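Long-range contact in photoreceptor-histidine kinase BphP (Stigmatella aurantiaca DW4/3-1, PDB 6BAF), which binds a bilin chromophore covalently in its N-terminal sensory region and probably acts as a light-sensing histidine kinase of the phytochrome family: residues Thr1-Ala13 / Ala191-Gln203. Sequence-based numbering, arbitrary orientation.
Sequences TNCDREPIHIPGA and ASDIPRQARELYQ. With BLR (3-[5-[(Z)-(4-ethenyl-3-methyl-5-oxidanylidene-pyrrol-2-ylidene)methyl]-2-[[5-[(Z)-(3-ethenyl-4-methyl-5-oxidanylidene-pyrrol-2-ylidene)methyl]-3-(3-hydroxy-3-oxopropyl)-4-methyl-1H-pyrrol-2-yl]methyl]-4-methyl-1H-pyrrol-3-yl]propanoic acid), chain B.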
loop_
_atom_site.group_PDB
_atom_site.type_symbol
_atom_site.label_atom_id
_atom_site.label_comp_id
_atom_site.label_asym_id
_atom_site.label_seq_id
_atom_site.Cartn_x
_atom_site.Cartn_y
_atom_site.Cartn_z
ATOM N N THR A 1 -28.097 35.451 0.745
ATOM C CA THR A 1 -26.999 34.836 -0.013
ATOM C C THR A 1 -26.304 33.683 0.764
ATOM O O THR A 1 -26.447 32.515 0.395
ATOM C CB THR A 1 -25.932 35.897 -0.436
ATOM O OG1 THR A 1 -25.358 36.521 0.726
ATOM C CG2 THR A 1 -26.556 36.958 -1.358
ATOM N N ASN A 2 -25.534 34.035 1.803
ATOM C CA ASN A 2 -24.964 33.125 2.802
ATOM C C ASN A 2 -23.919 32.134 2.257
ATOM O O ASN A 2 -23.544 32.160 1.074
ATOM C CB ASN A 2 -26.106 32.422 3.604
ATOM C CG ASN A 2 -26.668 31.104 2.964
ATOM O OD1 ASN A 2 -26.158 30.561 1.986
ATOM N ND2 ASN A 2 -27.722 30.582 3.581
ATOM N N CYS A 3 -23.427 31.274 3.160
ATOM C CA CYS A 3 -22.177 30.533 2.965
ATOM C C CYS A 3 -22.260 29.515 1.836
ATOM O O CYS A 3 -21.266 29.291 1.126
ATOM C CB CYS A 3 -21.810 29.827 4.272
ATOM S SG CYS A 3 -21.517 31.042 5.586
ATOM N N ASP A 4 -23.431 28.900 1.662
ATOM C CA ASP A 4 -23.652 27.760 0.782
ATOM C C ASP A 4 -23.635 28.128 -0.702
ATOM O O ASP A 4 -23.677 27.223 -1.534
ATOM C CB ASP A 4 -24.997 27.086 1.136
ATOM C CG ASP A 4 -25.087 26.576 2.632
ATOM O OD1 ASP A 4 -24.065 26.284 3.332
ATOM O OD2 ASP A 4 -26.238 26.430 3.119
ATOM N N ARG A 5 -23.545 29.407 -1.074
ATOM C CA ARG A 5 -23.795 29.768 -2.470
ATOM C C ARG A 5 -22.556 30.031 -3.304
ATOM O O ARG A 5 -22.602 29.817 -4.514
ATOM C CB ARG A 5 -24.715 30.991 -2.571
ATOM C CG ARG A 5 -26.134 30.666 -2.113
ATOM C CD ARG A 5 -26.900 29.990 -3.252
ATOM N NE ARG A 5 -28.327 30.313 -3.204
ATOM C CZ ARG A 5 -29.153 30.255 -4.249
ATOM N NH1 ARG A 5 -28.687 29.899 -5.454
ATOM N NH2 ARG A 5 -30.441 30.567 -4.081
ATOM N N GLU A 6 -21.456 30.487 -2.727
ATOM C CA GLU A 6 -20.244 30.660 -3.513
ATOM C C GLU A 6 -19.894 29.347 -4.204
ATOM O O GLU A 6 -19.914 28.298 -3.556
ATOM C CB GLU A 6 -19.095 31.087 -2.617
ATOM C CG GLU A 6 -17.752 30.999 -3.307
ATOM C CD GLU A 6 -16.583 30.896 -2.312
ATOM O OE1 GLU A 6 -16.874 30.647 -1.091
ATOM O OE2 GLU A 6 -15.404 31.059 -2.773
ATOM N N PRO A 7 -19.617 29.346 -5.505
ATOM C CA PRO A 7 -19.399 28.065 -6.181
ATOM C C PRO A 7 -18.283 27.219 -5.553
ATOM O O PRO A 7 -18.608 26.282 -4.815
ATOM C CB PRO A 7 -19.092 28.477 -7.629
ATOM C CG PRO A 7 -19.866 29.736 -7.813
ATOM C CD PRO A 7 -19.848 30.444 -6.464
ATOM N N ILE A 8 -17.020 27.483 -5.863
ATOM C CA ILE A 8 -15.780 26.901 -5.304
ATOM C C ILE A 8 -15.157 25.928 -6.291
ATOM O O ILE A 8 -13.932 25.855 -6.365
ATOM C CB ILE A 8 -15.867 26.275 -3.879
ATOM C CG1 ILE A 8 -16.364 24.811 -3.837
ATOM C CG2 ILE A 8 -16.484 27.281 -2.825
ATOM C CD1 ILE A 8 -16.134 24.141 -2.483
ATOM N N HIS A 9 -15.947 25.268 -7.142
ATOM C CA HIS A 9 -15.392 24.329 -8.117
ATOM C C HIS A 9 -14.955 24.999 -9.421
ATOM O O HIS A 9 -14.369 24.333 -10.281
ATOM C CB HIS A 9 -16.401 23.222 -8.432
ATOM C CG HIS A 9 -17.689 23.748 -9.007
ATOM N ND1 HIS A 9 -18.483 24.657 -8.334
ATOM C CD2 HIS A 9 -18.290 23.538 -10.210
ATOM C CE1 HIS A 9 -19.520 24.984 -9.092
ATOM N NE2 HIS A 9 -19.431 24.318 -10.233
ATOM N N ILE A 10 -15.178 26.295 -9.589
ATOM C CA ILE A 10 -14.742 26.953 -10.826
ATOM C C ILE A 10 -14.015 28.247 -10.476
ATOM O O ILE A 10 -14.424 29.320 -10.939
ATOM C CB ILE A 10 -15.932 27.246 -11.759
ATOM C CG1 ILE A 10 -17.092 27.855 -10.946
ATOM C CG2 ILE A 10 -16.406 25.975 -12.470
ATOM C CD1 ILE A 10 -18.291 28.405 -11.821
ATOM N N PRO A 11 -12.946 28.213 -9.679
ATOM C CA PRO A 11 -12.232 29.468 -9.395
ATOM C C PRO A 11 -11.496 30.053 -10.589
ATOM O O PRO A 11 -11.119 31.226 -10.542
ATOM C CB PRO A 11 -11.235 29.063 -8.288
ATOM C CG PRO A 11 -10.944 27.574 -8.604
ATOM C CD PRO A 11 -12.356 27.065 -8.933
ATOM N N GLY A 12 -11.233 29.301 -11.646
ATOM C CA GLY A 12 -10.455 29.890 -12.721
ATOM C C GLY A 12 -8.973 29.925 -12.472
ATOM O O GLY A 12 -8.215 30.422 -13.343
ATOM N N ALA A 13 -8.520 29.375 -11.336
ATOM C CA ALA A 13 -7.120 29.474 -10.951
ATOM C C ALA A 13 -6.728 28.264 -10.114
ATOM O O ALA A 13 -7.579 27.562 -9.555
ATOM C CB ALA A 13 -6.855 30.764 -10.170
ATOM N N ALA A 191 -22.464 24.488 11.410
ATOM C CA ALA A 191 -22.422 23.899 10.078
ATOM C C ALA A 191 -21.845 24.844 9.033
ATOM O O ALA A 191 -21.265 24.379 8.042
ATOM C CB ALA A 191 -23.813 23.462 9.633
ATOM N N SER A 192 -21.990 26.167 9.205
ATOM C CA SER A 192 -21.551 27.025 8.103
ATOM C C SER A 192 -20.037 27.097 7.980
ATOM O O SER A 192 -19.544 27.578 6.952
ATOM C CB SER A 192 -22.125 28.447 8.234
ATOM O OG SER A 192 -22.231 28.827 9.603
ATOM N N ASP A 193 -19.282 26.629 8.977
ATOM C CA ASP A 193 -17.823 26.685 8.840
ATOM C C ASP A 193 -17.318 25.763 7.745
ATOM O O ASP A 193 -16.235 25.996 7.197
ATOM C CB ASP A 193 -17.145 26.334 10.151
ATOM C CG ASP A 193 -17.299 27.431 11.194
ATOM O OD1 ASP A 193 -18.034 28.423 10.945
ATOM O OD2 ASP A 193 -16.677 27.307 12.265
ATOM N N ILE A 194 -18.083 24.735 7.402
ATOM C CA ILE A 194 -17.781 23.943 6.213
ATOM C C ILE A 194 -19.090 23.905 5.439
ATOM O O ILE A 194 -19.911 22.992 5.632
ATOM C CB ILE A 194 -17.254 22.536 6.555
ATOM C CG1 ILE A 194 -16.164 22.623 7.640
ATOM C CG2 ILE A 194 -16.782 21.822 5.246
ATOM C CD1 ILE A 194 -15.418 21.260 7.928
ATOM N N PRO A 195 -19.323 24.877 4.572
ATOM C CA PRO A 195 -20.674 25.089 4.048
ATOM C C PRO A 195 -21.040 24.001 3.059
ATOM O O PRO A 195 -20.227 23.176 2.634
ATOM C CB PRO A 195 -20.605 26.466 3.374
ATOM C CG PRO A 195 -19.122 26.618 3.006
ATOM C CD PRO A 195 -18.367 25.908 4.129
ATOM N N ARG A 196 -22.292 24.057 2.643
ATOM C CA ARG A 196 -22.918 22.894 2.047
ATOM C C ARG A 196 -22.309 22.535 0.690
ATOM O O ARG A 196 -22.147 21.352 0.375
ATOM C CB ARG A 196 -24.403 23.150 1.943
ATOM C CG ARG A 196 -25.033 22.395 0.881
ATOM C CD ARG A 196 -26.349 21.996 1.388
ATOM N NE ARG A 196 -27.218 21.777 0.252
ATOM C CZ ARG A 196 -28.363 21.113 0.334
ATOM N NH1 ARG A 196 -28.724 20.593 1.512
ATOM N NH2 ARG A 196 -29.112 20.957 -0.756
ATOM N N GLN A 197 -21.957 23.514 -0.130
ATOM C CA GLN A 197 -21.327 23.134 -1.389
ATOM C C GLN A 197 -19.912 22.580 -1.178
ATOM O O GLN A 197 -19.427 21.825 -2.025
ATOM C CB GLN A 197 -21.314 24.326 -2.363
ATOM C CG GLN A 197 -20.214 25.378 -2.135
ATOM C CD GLN A 197 -20.479 26.321 -0.964
ATOM O OE1 GLN A 197 -21.043 25.928 0.077
ATOM N NE2 GLN A 197 -20.072 27.580 -1.128
ATOM N N ALA A 198 -19.236 22.931 -0.079
ATOM C CA ALA A 198 -17.956 22.294 0.225
ATOM C C ALA A 198 -18.181 20.849 0.642
ATOM O O ALA A 198 -17.523 19.933 0.129
ATOM C CB ALA A 198 -17.216 23.062 1.324
ATOM N N ARG A 199 -19.145 20.625 1.534
ATOM C CA ARG A 199 -19.444 19.280 1.991
ATOM C C ARG A 199 -19.838 18.376 0.836
ATOM O O ARG A 199 -19.482 17.193 0.818
ATOM C CB ARG A 199 -20.575 19.287 2.993
ATOM C CG ARG A 199 -20.267 19.677 4.430
ATOM C CD ARG A 199 -21.626 19.555 5.145
ATOM N NE ARG A 199 -21.947 20.847 5.637
ATOM C CZ ARG A 199 -23.078 21.511 5.509
ATOM N NH1 ARG A 199 -24.166 21.024 4.925
ATOM N NH2 ARG A 199 -23.074 22.706 6.041
ATOM N N GLU A 200 -20.595 18.909 -0.126
ATOM C CA GLU A 200 -20.987 18.116 -1.283
ATOM C C GLU A 200 -19.789 17.798 -2.166
ATOM O O GLU A 200 -19.676 16.687 -2.682
ATOM C CB GLU A 200 -22.058 18.849 -2.092
ATOM C CG GLU A 200 -23.460 18.701 -1.506
ATOM C CD GLU A 200 -24.471 19.677 -2.126
ATOM O OE1 GLU A 200 -24.051 20.585 -2.911
ATOM O OE2 GLU A 200 -25.681 19.532 -1.809
ATOM N N LEU A 201 -18.922 18.769 -2.398
ATOM C CA LEU A 201 -17.692 18.465 -3.113
ATOM C C LEU A 201 -16.860 17.420 -2.366
ATOM O O LEU A 201 -16.271 16.526 -2.986
ATOM C CB LEU A 201 -16.903 19.749 -3.310
ATOM C CG LEU A 201 -15.527 19.562 -3.932
ATOM C CD1 LEU A 201 -15.662 18.921 -5.299
ATOM C CD2 LEU A 201 -14.902 20.923 -4.062
ATOM N N TYR A 202 -16.809 17.500 -1.029
ATOM C CA TYR A 202 -15.919 16.602 -0.305
ATOM C C TYR A 202 -16.489 15.199 -0.245
ATOM O O TYR A 202 -15.751 14.262 0.060
ATOM C CB TYR A 202 -15.623 17.119 1.103
ATOM C CG TYR A 202 -14.991 18.512 1.143
ATOM C CD1 TYR A 202 -14.396 19.073 0.006
ATOM C CD2 TYR A 202 -14.988 19.260 2.323
ATOM C CE1 TYR A 202 -13.836 20.350 0.042
ATOM C CE2 TYR A 202 -14.409 20.536 2.383
ATOM C CZ TYR A 202 -13.857 21.077 1.240
ATOM O OH TYR A 202 -13.271 22.329 1.298
ATOM N N GLN A 203 -17.781 15.024 -0.542
ATOM C CA GLN A 203 -18.308 13.671 -0.698
ATOM C C GLN A 203 -17.816 13.006 -1.968
ATOM O O GLN A 203 -17.933 11.782 -2.097
ATOM C CB GLN A 203 -19.836 13.670 -0.731
ATOM C CG GLN A 203 -20.417 13.706 0.619
ATOM C CD GLN A 203 -21.923 13.577 0.624
ATOM O OE1 GLN A 203 -22.512 13.401 1.694
ATOM N NE2 GLN A 203 -22.562 13.690 -0.559
HETATM C CHA BLR B . -13.612 24.593 3.879
HETATM N NA BLR B . -13.531 24.732 6.407
HETATM C C1A BLR B . -13.196 24.137 5.253
HETATM C C2A BLR B . -12.401 23.013 5.496
HETATM C C3A BLR B . -12.266 22.898 6.833
HETATM C C4A BLR B . -12.960 23.983 7.389
HETATM C CMA BLR B . -11.482 21.761 7.554
HETATM C CAA BLR B . -11.834 22.093 4.413
HETATM C CBA BLR B . -10.536 22.649 3.769
HETATM C CGA BLR B . -9.314 22.445 4.679
HETATM O O1A BLR B . -9.023 21.255 4.996
HETATM O O2A BLR B . -8.600 23.424 5.122
HETATM C CHB BLR B . -13.176 24.367 8.836
HETATM N NB BLR B . -10.893 23.909 9.797
HETATM C C1B BLR B . -12.394 24.089 9.840
HETATM C C2B BLR B . -12.798 23.927 11.257
HETATM C C3B BLR B . -11.684 23.650 12.069
HETATM C C4B BLR B . -10.453 23.617 11.231
HETATM C CMB BLR B . -14.227 24.018 11.804
HETATM O OB BLR B . -9.338 23.430 11.567
HETATM C CAB BLR B . -11.804 23.396 13.581
HETATM C CBB BLR B . -10.781 23.000 14.301
HETATM N NC BLR B . -15.848 28.985 6.366
HETATM C C1C BLR B . -16.343 29.868 7.498
HETATM C C2C BLR B . -17.373 30.761 6.886
HETATM C C3C BLR B . -17.556 30.484 5.506
HETATM C C4C BLR B . -16.619 29.382 5.119
HETATM C CMC BLR B . -18.123 31.797 7.695
HETATM O OC BLR B . -15.982 29.869 8.624
HETATM C CAC BLR B . -18.532 31.206 4.557
HETATM C CBC BLR B . -19.842 31.325 4.842
HETATM C CHD BLR B . -16.500 28.872 3.932
HETATM N ND BLR B . -14.995 26.696 4.491
HETATM C C1D BLR B . -15.688 27.647 3.592
HETATM C C2D BLR B . -15.501 27.277 2.200
HETATM C C3D BLR B . -14.706 26.055 2.193
HETATM C C4D BLR B . -14.380 25.644 3.607
HETATM C CMD BLR B . -16.074 28.032 0.994
HETATM C CAD BLR B . -14.245 25.306 0.961
HETATM C CBD BLR B . -12.815 25.719 0.652
HETATM C CGD BLR B . -12.577 25.011 -0.668
HETATM O O1D BLR B . -12.619 23.734 -0.706
HETATM O O2D BLR B . -12.433 25.713 -1.715
HETATM O O HOH W 1 -24.275 24.984 5.999
#
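Gln197 illustrates how one side-chain amide can hold two carbonyls of an irregular loop, those of Cys3 and Glu6. With CG flanked by backbone N and C (chi1 80°), a bend at chi2 brings NE2 between them. NE2 donates to Cys3 O at 3.1 Å, almost in the amide plane, and to Glu6 O, where the modelled separation is doubtfully short. A leucine here has no N-H to offer either oxygen, and the loop from Cys3 to Glu6 would probably shift. Deeper in, Ile8 CD1 packs 3.8 Å from Leu201 CD2 and equally near Ala198 CA, while its CG2 lies by the BLR methyl CMD. This is the phytochrome PAS-GAF bilin pocket: Cys3 SG is covalently bonded to BLR CBC (1.9 Å), Pro195 CD packs against BLR C1D, and Asp193 O accepts from BLR NA. Beyond Ile8, His9 pairs by its backbone with Leu232, consistent with the knot of the family. The side toward solvent is looser. Arg196 N reaches Asp4 OD1 at 2.9 Å from above the carboxylate plane, at the helix start, which probably favours the negative charge; a water links OD1 to Arg199 NH2, and the Arg196 guanidinium turns to Glu200 in a charge-only salt bridge.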